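Local coordinates for protein endoglucanase (Clostridium thermocellum, PDB 2C4X) that probably degrades cellulose as a cellulosomal enzyme, this piece being its C-terminal PKD domain and a carbohydrate-binding module that recognises beta-glucan chains, xyloglucan among them, at residues 140-151 / 233-244. The protein carries 1 engineered substitution. Sequence-based numbering, arbitrary orientation.
Sequences WTVTSEGEGTAE and IQVQTIDEGEFT. With EDO (1,2-ethanediol), chain F.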
ATOM      1  N   TRP A 140     -12.947  15.040  -1.447  1.00 39.00           N
ATOM      2  CA  TRP A 140     -12.570  16.147  -2.316  1.00 39.35           C
ATOM      3  C   TRP A 140     -13.635  16.323  -3.386  1.00 39.24           C
ATOM      4  O   TRP A 140     -13.780  15.483  -4.275  1.00 39.48           O
ATOM      5  CB  TRP A 140     -11.189  15.860  -2.924  1.00 38.77           C
ATOM      6  CG  TRP A 140     -10.641  16.861  -3.937  1.00 38.61           C
ATOM      7  CD1 TRP A 140     -10.860  18.215  -3.985  1.00 38.24           C
ATOM      8  CD2 TRP A 140      -9.738  16.563  -5.015  1.00 38.24           C
ATOM      9  NE1 TRP A 140     -10.162  18.769  -5.045  1.00 38.44           N
ATOM     10  CE2 TRP A 140      -9.467  17.778  -5.690  1.00 38.74           C
ATOM     11  CE3 TRP A 140      -9.134  15.380  -5.477  1.00 39.71           C
ATOM     12  CZ2 TRP A 140      -8.617  17.844  -6.814  1.00 38.85           C
ATOM     13  CZ3 TRP A 140      -8.284  15.445  -6.594  1.00 38.90           C
ATOM     14  CH2 TRP A 140      -8.034  16.671  -7.247  1.00 38.39           C
ATOM     15  N   THR A 141     -14.394  17.407  -3.278  1.00 39.50           N
ATOM     16  CA  THR A 141     -15.491  17.670  -4.209  1.00 39.64           C
ATOM     17  C   THR A 141     -15.111  18.778  -5.182  1.00 39.32           C
ATOM     18  O   THR A 141     -14.791  19.892  -4.773  1.00 38.67           O
ATOM     19  CB  THR A 141     -16.809  18.018  -3.466  1.00 39.58           C
ATOM     20  OG1 THR A 141     -17.098  17.002  -2.494  1.00 40.67           O
ATOM     21  CG2 THR A 141     -17.982  18.125  -4.444  1.00 40.16           C
ATOM     22  N   VAL A 142     -15.149  18.446  -6.471  1.00 39.64           N
ATOM     23  CA  VAL A 142     -14.762  19.368  -7.537  1.00 39.75           C
ATOM     24  C   VAL A 142     -15.967  19.751  -8.390  1.00 40.30           C
ATOM     25  O   VAL A 142     -16.724  18.887  -8.846  1.00 40.12           O
ATOM     26  CB  VAL A 142     -13.664  18.756  -8.449  1.00 39.82           C
ATOM     27  CG1 VAL A 142     -13.270  19.734  -9.574  1.00 39.57           C
ATOM     28  CG2 VAL A 142     -12.446  18.342  -7.631  1.00 39.57           C
ATOM     29  N   THR A 143     -16.134  21.056  -8.589  1.00 41.04           N
ATOM     30  CA  THR A 143     -17.128  21.593  -9.506  1.00 41.87           C
ATOM     31  C   THR A 143     -16.380  22.219 -10.680  1.00 42.57           C
ATOM     32  O   THR A 143     -15.743  23.272 -10.538  1.00 42.35           O
ATOM     33  CB  THR A 143     -18.025  22.636  -8.809  1.00 41.92           C
ATOM     34  OG1 THR A 143     -18.499  22.095  -7.571  1.00 41.82           O
ATOM     35  CG2 THR A 143     -19.221  23.018  -9.689  1.00 41.89           C
ATOM     36  N   SER A 144     -16.419  21.550 -11.828  1.00 43.25           N
ATOM     37  CA  SER A 144     -15.750  22.077 -13.005  1.00 44.39           C
ATOM     38  C   SER A 144     -16.716  22.826 -13.906  1.00 44.73           C
ATOM     39  O   SER A 144     -17.894  22.470 -14.012  1.00 44.86           O
ATOM     40  CB  SER A 144     -14.987  20.994 -13.773  1.00 44.37           C
ATOM     41  OG  SER A 144     -15.851  20.058 -14.371  1.00 45.44           O
ATOM     42  N   GLU A 145     -16.198  23.869 -14.543  1.00 45.24           N
ATOM     43  CA  GLU A 145     -16.987  24.724 -15.407  1.00 45.90           C
ATOM     44  C   GLU A 145     -16.675  24.456 -16.878  1.00 45.83           C
ATOM     45  O   GLU A 145     -17.213  25.117 -17.770  1.00 45.73           O
ATOM     46  CB  GLU A 145     -16.743  26.187 -15.037  1.00 46.20           C
ATOM     47  CG  GLU A 145     -17.152  26.527 -13.603  1.00 47.90           C
ATOM     48  CD  GLU A 145     -18.656  26.410 -13.379  1.00 51.24           C
ATOM     49  OE1 GLU A 145     -19.431  27.075 -14.109  1.00 52.24           O
ATOM     50  OE2 GLU A 145     -19.065  25.652 -12.467  1.00 53.19           O
ATOM     51  N   GLY A 146     -15.816  23.470 -17.120  1.00 45.65           N
ATOM     52  CA  GLY A 146     -15.413  23.103 -18.471  1.00 45.83           C
ATOM     53  C   GLY A 146     -14.034  22.487 -18.472  1.00 46.06           C
ATOM     54  O   GLY A 146     -13.650  21.809 -17.513  1.00 46.40           O
ATOM     55  N   GLU A 147     -13.286  22.724 -19.547  1.00 45.99           N
ATOM     56  CA  GLU A 147     -11.899  22.266 -19.635  1.00 46.17           C
ATOM     57  C   GLU A 147     -11.023  23.019 -18.641  1.00 45.41           C
ATOM     58  O   GLU A 147     -10.820  24.228 -18.744  1.00 45.13           O
ATOM     59  CB  GLU A 147     -11.352  22.400 -21.058  1.00 46.17           C
ATOM     60  CG  GLU A 147     -12.011  21.448 -22.070  1.00 47.60           C
ATOM     61  CD  GLU A 147     -11.675  21.789 -23.515  1.00 47.87           C
ATOM     62  OE1 GLU A 147     -10.542  22.255 -23.778  1.00 50.89           O
ATOM     63  OE2 GLU A 147     -12.545  21.591 -24.392  1.00 50.35           O
ATOM     64  N   GLY A 148     -10.522  22.290 -17.658  1.00 45.09           N
ATOM     65  CA  GLY A 148      -9.665  22.881 -16.656  1.00 44.11           C
ATOM     66  C   GLY A 148      -8.938  21.843 -15.836  1.00 43.44           C
ATOM     67  O   GLY A 148      -8.855  20.667 -16.205  1.00 43.33           O
ATOM     68  N   THR A 149      -8.427  22.300 -14.701  1.00 42.26           N
ATOM     69  CA  THR A 149      -7.578  21.506 -13.848  1.00 41.39           C
ATOM     70  C   THR A 149      -7.955  21.807 -12.397  1.00 40.10           C
ATOM     71  O   THR A 149      -8.295  22.938 -12.075  1.00 39.48           O
ATOM     72  CB  THR A 149      -6.083  21.852 -14.097  1.00 41.48           C
ATOM     73  OG1 THR A 149      -5.809  21.840 -15.503  1.00 44.64           O
ATOM     74  CG2 THR A 149      -5.214  20.841 -13.481  1.00 42.96           C
ATOM     75  N   ALA A 150      -7.912  20.792 -11.539  1.00 38.87           N
ATOM     76  CA  ALA A 150      -8.100  20.982 -10.102  1.00 38.31           C
ATOM     77  C   ALA A 150      -7.025  20.217  -9.348  1.00 38.03           C
ATOM     78  O   ALA A 150      -6.646  19.125  -9.763  1.00 37.89           O
ATOM     79  CB  ALA A 150      -9.514  20.538  -9.669  1.00 37.66           C
ATOM     80  N   GLU A 151      -6.519  20.804  -8.262  1.00 38.09           N
ATOM     81  CA  GLU A 151      -5.487  20.161  -7.435  1.00 38.46           C
ATOM     82  C   GLU A 151      -5.932  19.998  -5.994  1.00 37.93           C
ATOM     83  O   GLU A 151      -6.622  20.854  -5.452  1.00 38.08           O
ATOM     84  CB  GLU A 151      -4.168  20.958  -7.432  1.00 38.26           C
ATOM     85  CG  GLU A 151      -3.503  21.110  -8.771  1.00 41.36           C
ATOM     86  CD  GLU A 151      -4.084  22.268  -9.584  1.00 43.96           C
ATOM     87  OE1 GLU A 151      -4.467  23.303  -8.999  1.00 45.51           O
ATOM     88  OE2 GLU A 151      -4.158  22.136 -10.814  1.00 46.69           O
ATOM     89  N   ILE A 233      -2.622  15.648  -5.823  1.00 39.91           N
ATOM     90  CA  ILE A 233      -3.311  14.965  -6.891  1.00 39.60           C
ATOM     91  C   ILE A 233      -3.929  16.023  -7.794  1.00 40.10           C
ATOM     92  O   ILE A 233      -4.565  16.972  -7.316  1.00 39.70           O
ATOM     93  CB  ILE A 233      -4.382  13.983  -6.352  1.00 39.92           C
ATOM     94  CG1 ILE A 233      -3.730  12.943  -5.438  1.00 38.95           C
ATOM     95  CG2 ILE A 233      -5.120  13.297  -7.512  1.00 39.25           C
ATOM     96  CD1 ILE A 233      -4.680  12.336  -4.457  1.00 40.62           C
ATOM     97  N   GLN A 234      -3.705  15.862  -9.093  1.00 40.06           N
ATOM     98  CA  GLN A 234      -4.275  16.745 -10.097  1.00 40.95           C
ATOM     99  C   GLN A 234      -5.314  15.987 -10.926  1.00 40.96           C
ATOM    100  O   GLN A 234      -5.096  14.834 -11.315  1.00 40.51           O
ATOM    101  CB  GLN A 234      -3.184  17.299 -11.012  1.00 40.31           C
ATOM    102  CG  GLN A 234      -3.663  18.395 -11.945  1.00 41.71           C
ATOM    103  CD  GLN A 234      -2.576  18.914 -12.864  1.00 43.33           C
ATOM    104  OE1 GLN A 234      -2.194  18.254 -13.824  1.00 47.22           O
ATOM    105  NE2 GLN A 234      -2.096  20.122 -12.586  1.00 47.90           N
ATOM    106  N   VAL A 235      -6.437  16.651 -11.189  1.00 41.19           N
ATOM    107  CA  VAL A 235      -7.462  16.136 -12.096  1.00 41.85           C
ATOM    108  C   VAL A 235      -7.622  17.079 -13.291  1.00 41.73           C
ATOM    109  O   VAL A 235      -7.674  18.293 -13.119  1.00 41.06           O
ATOM    110  CB  VAL A 235      -8.821  15.952 -11.372  1.00 41.83           C
ATOM    111  CG1 VAL A 235      -9.890  15.545 -12.340  1.00 42.65           C
ATOM    112  CG2 VAL A 235      -8.703  14.890 -10.326  1.00 43.22           C
ATOM    113  N   GLN A 236      -7.676  16.512 -14.496  1.00 42.25           N
ATOM    114  CA  GLN A 236      -8.000  17.282 -15.692  1.00 42.59           C
ATOM    115  C   GLN A 236      -9.485  17.119 -15.991  1.00 43.23           C
ATOM    116  O   GLN A 236      -9.976  16.001 -16.156  1.00 43.20           O
ATOM    117  CB  GLN A 236      -7.148  16.842 -16.895  1.00 42.91           C
ATOM    118  CG  GLN A 236      -7.329  17.706 -18.150  0.50 42.26           C
ATOM    119  CD  GLN A 236      -6.928  16.998 -19.440  0.50 42.46           C
ATOM    120  OE1 GLN A 236      -6.058  16.125 -19.449  0.50 42.55           O
ATOM    121  NE2 GLN A 236      -7.562  17.382 -20.542  0.50 40.77           N
ATOM    122  N   THR A 237     -10.198  18.238 -16.053  1.00 43.78           N
ATOM    123  CA  THR A 237     -11.628  18.222 -16.328  1.00 44.62           C
ATOM    124  C   THR A 237     -11.891  18.587 -17.790  1.00 44.94           C
ATOM    125  O   THR A 237     -11.152  19.382 -18.381  1.00 44.77           O
ATOM    126  CB  THR A 237     -12.406  19.158 -15.382  1.00 44.75           C
ATOM    127  OG1 THR A 237     -11.980  20.513 -15.580  1.00 45.70           O
ATOM    128  CG2 THR A 237     -12.175  18.752 -13.911  1.00 45.03           C
ATOM    129  N   ILE A 238     -12.930  17.988 -18.366  1.00 45.45           N
ATOM    130  CA  ILE A 238     -13.222  18.159 -19.791  1.00 46.35           C
ATOM    131  C   ILE A 238     -14.592  18.761 -20.082  1.00 46.58           C
ATOM    132  O   ILE A 238     -14.861  19.185 -21.208  1.00 46.62           O
ATOM    133  CB  ILE A 238     -13.036  16.846 -20.588  1.00 46.45           C
ATOM    134  CG1 ILE A 238     -13.678  15.664 -19.852  1.00 46.55           C
ATOM    135  CG2 ILE A 238     -11.548  16.611 -20.850  1.00 47.15           C
ATOM    136  CD1 ILE A 238     -14.319  14.634 -20.774  1.00 48.12           C
ATOM    137  N   ASP A 239     -15.450  18.798 -19.065  1.00 47.15           N
ATOM    138  CA  ASP A 239     -16.794  19.363 -19.196  1.00 47.67           C
ATOM    139  C   ASP A 239     -17.284  19.901 -17.853  1.00 47.90           C
ATOM    140  O   ASP A 239     -16.610  19.741 -16.830  1.00 47.89           O
ATOM    141  CB  ASP A 239     -17.765  18.305 -19.734  1.00 47.82           C
ATOM    142  CG  ASP A 239     -18.945  18.910 -20.493  1.00 48.79           C
ATOM    143  OD1 ASP A 239     -19.112  20.154 -20.508  1.00 48.91           O
ATOM    144  OD2 ASP A 239     -19.716  18.127 -21.084  1.00 50.01           O
ATOM    145  N   GLU A 240     -18.443  20.559 -17.873  1.00 47.96           N
ATOM    146  CA  GLU A 240     -19.132  20.983 -16.655  1.00 48.38           C
ATOM    147  C   GLU A 240     -19.573  19.769 -15.843  1.00 47.97           C
ATOM    148  O   GLU A 240     -19.862  18.707 -16.405  1.00 48.08           O
ATOM    149  CB  GLU A 240     -20.366  21.815 -17.005  1.00 48.39           C
ATOM    150  CG  GLU A 240     -20.114  23.296 -17.217  1.00 49.18           C
ATOM    151  CD  GLU A 240     -21.380  24.047 -17.604  1.00 49.79           C
ATOM    152  OE1 GLU A 240     -22.423  23.861 -16.931  1.00 51.10           O
ATOM    153  OE2 GLU A 240     -21.335  24.826 -18.587  1.00 51.76           O
ATOM    154  N   GLY A 241     -19.629  19.931 -14.523  1.00 47.61           N
ATOM    155  CA  GLY A 241     -20.112  18.875 -13.639  1.00 47.04           C
ATOM    156  C   GLY A 241     -19.486  18.890 -12.261  1.00 46.81           C
ATOM    157  O   GLY A 241     -18.422  19.479 -12.054  1.00 46.90           O
ATOM    158  N   GLU A 242     -20.155  18.234 -11.319  1.00 46.18           N
ATOM    159  CA  GLU A 242     -19.661  18.091  -9.958  1.00 46.15           C
ATOM    160  C   GLU A 242     -19.397  16.617  -9.654  1.00 45.32           C
ATOM    161  O   GLU A 242     -20.213  15.749  -9.987  1.00 45.05           O
ATOM    162  CB  GLU A 242     -20.663  18.677  -8.960  1.00 46.11           C
ATOM    163  CG  GLU A 242     -20.140  18.795  -7.524  1.00 47.07           C
ATOM    164  CD  GLU A 242     -21.176  19.388  -6.567  1.00 47.71           C
ATOM    165  OE1 GLU A 242     -22.382  19.395  -6.904  1.00 49.76           O
ATOM    166  OE2 GLU A 242     -20.784  19.852  -5.472  1.00 49.87           O
ATOM    167  N   PHE A 243     -18.245  16.345  -9.044  1.00 44.34           N
ATOM    168  CA  PHE A 243     -17.833  14.983  -8.706  1.00 43.64           C
ATOM    169  C   PHE A 243     -17.012  14.945  -7.414  1.00 43.39           C
ATOM    170  O   PHE A 243     -16.392  15.944  -7.025  1.00 43.62           O
ATOM    171  CB  PHE A 243     -17.066  14.330  -9.871  1.00 43.51           C
ATOM    172  CG  PHE A 243     -15.830  15.087 -10.304  1.00 43.53           C
ATOM    173  CD1 PHE A 243     -15.917  16.125 -11.232  1.00 43.75           C
ATOM    174  CD2 PHE A 243     -14.580  14.751  -9.799  1.00 43.23           C
ATOM    175  CE1 PHE A 243     -14.781  16.824 -11.638  1.00 43.38           C
ATOM    176  CE2 PHE A 243     -13.441  15.445 -10.193  1.00 44.12           C
ATOM    177  CZ  PHE A 243     -13.542  16.483 -11.123  1.00 43.58           C
ATOM    178  N   THR A 244     -17.005  13.788  -6.756  1.00 42.54           N
ATOM    179  CA  THR A 244     -16.317  13.649  -5.479  1.00 42.03           C
ATOM    180  C   THR A 244     -15.299  12.521  -5.493  1.00 41.43           C
ATOM    181  O   THR A 244     -15.622  11.361  -5.771  1.00 41.08           O
ATOM    182  CB  THR A 244     -17.316  13.503  -4.293  1.00 42.21           C
ATOM    183  OG1 THR A 244     -18.078  14.708  -4.182  1.00 42.10           O
ATOM    184  CG2 THR A 244     -16.573  13.280  -2.980  1.00 41.73           C
TER
HETATM  185  C1  EDO F1256      -0.574  22.815 -10.355  1.00 79.43           C
HETATM  186  O1  EDO F1256      -0.393  22.604  -8.951  1.00 79.53           O
HETATM  187  C2  EDO F1256       0.622  22.261 -11.116  1.00 79.83           C
HETATM  188  O2  EDO F1256       0.277  22.124 -12.501  1.00 80.59           O
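In the CBM44 beta-sandwich, segments 140-151 and 233-244 each turn a corner from one sheet into the other, antiparallel to each other in both: strand 137-145 beside 241-251, strand 148-155 beside 229-238. Near the corners, at 146-147 and 239-240, two side-chain hydroxyls add bonds to backbone carbonyls. Ser-144 OG donates to Asp-239 O at 2.6 Å, in the carbonyl plane, while Thr-237 OG1 reaches Gly-146 O at 2.9 Å. Both hydroxyls sit between their own backbone N and carbonyl carbon (chi1 68° and 63°), turned to the opposite segment's corner. Gly-146 N is buried without a partner. Between the sheets, Val-142 lays CB over one face of the Phe-243 ring, a CH-pi contact 3.9 Å from the centroid; Ala-176, Pro-177 and Ile-178 also touch this phenylalanine. Trp-140 reaches the facing sheet, its CH2 meeting Val-235 CG2 at 3.6 Å. On the outer surface, Thr-149 CG2 presses on Gln-234 CG at 3.3 Å. Gln-234 OE1 accepts from Gln-182 NE2, and Gln-234 NE2 bonds weakly to Glu-151 OE2 (3.4 Å) and 1,2-ethanediol O2 (3.1 Å); Glu-151 OE1 pairs with Ser-116 OG. Across the other sheet's outer face, Thr-141 OG1 and Thr-244 OG1 share a hydrogen bond of 3.0 Å.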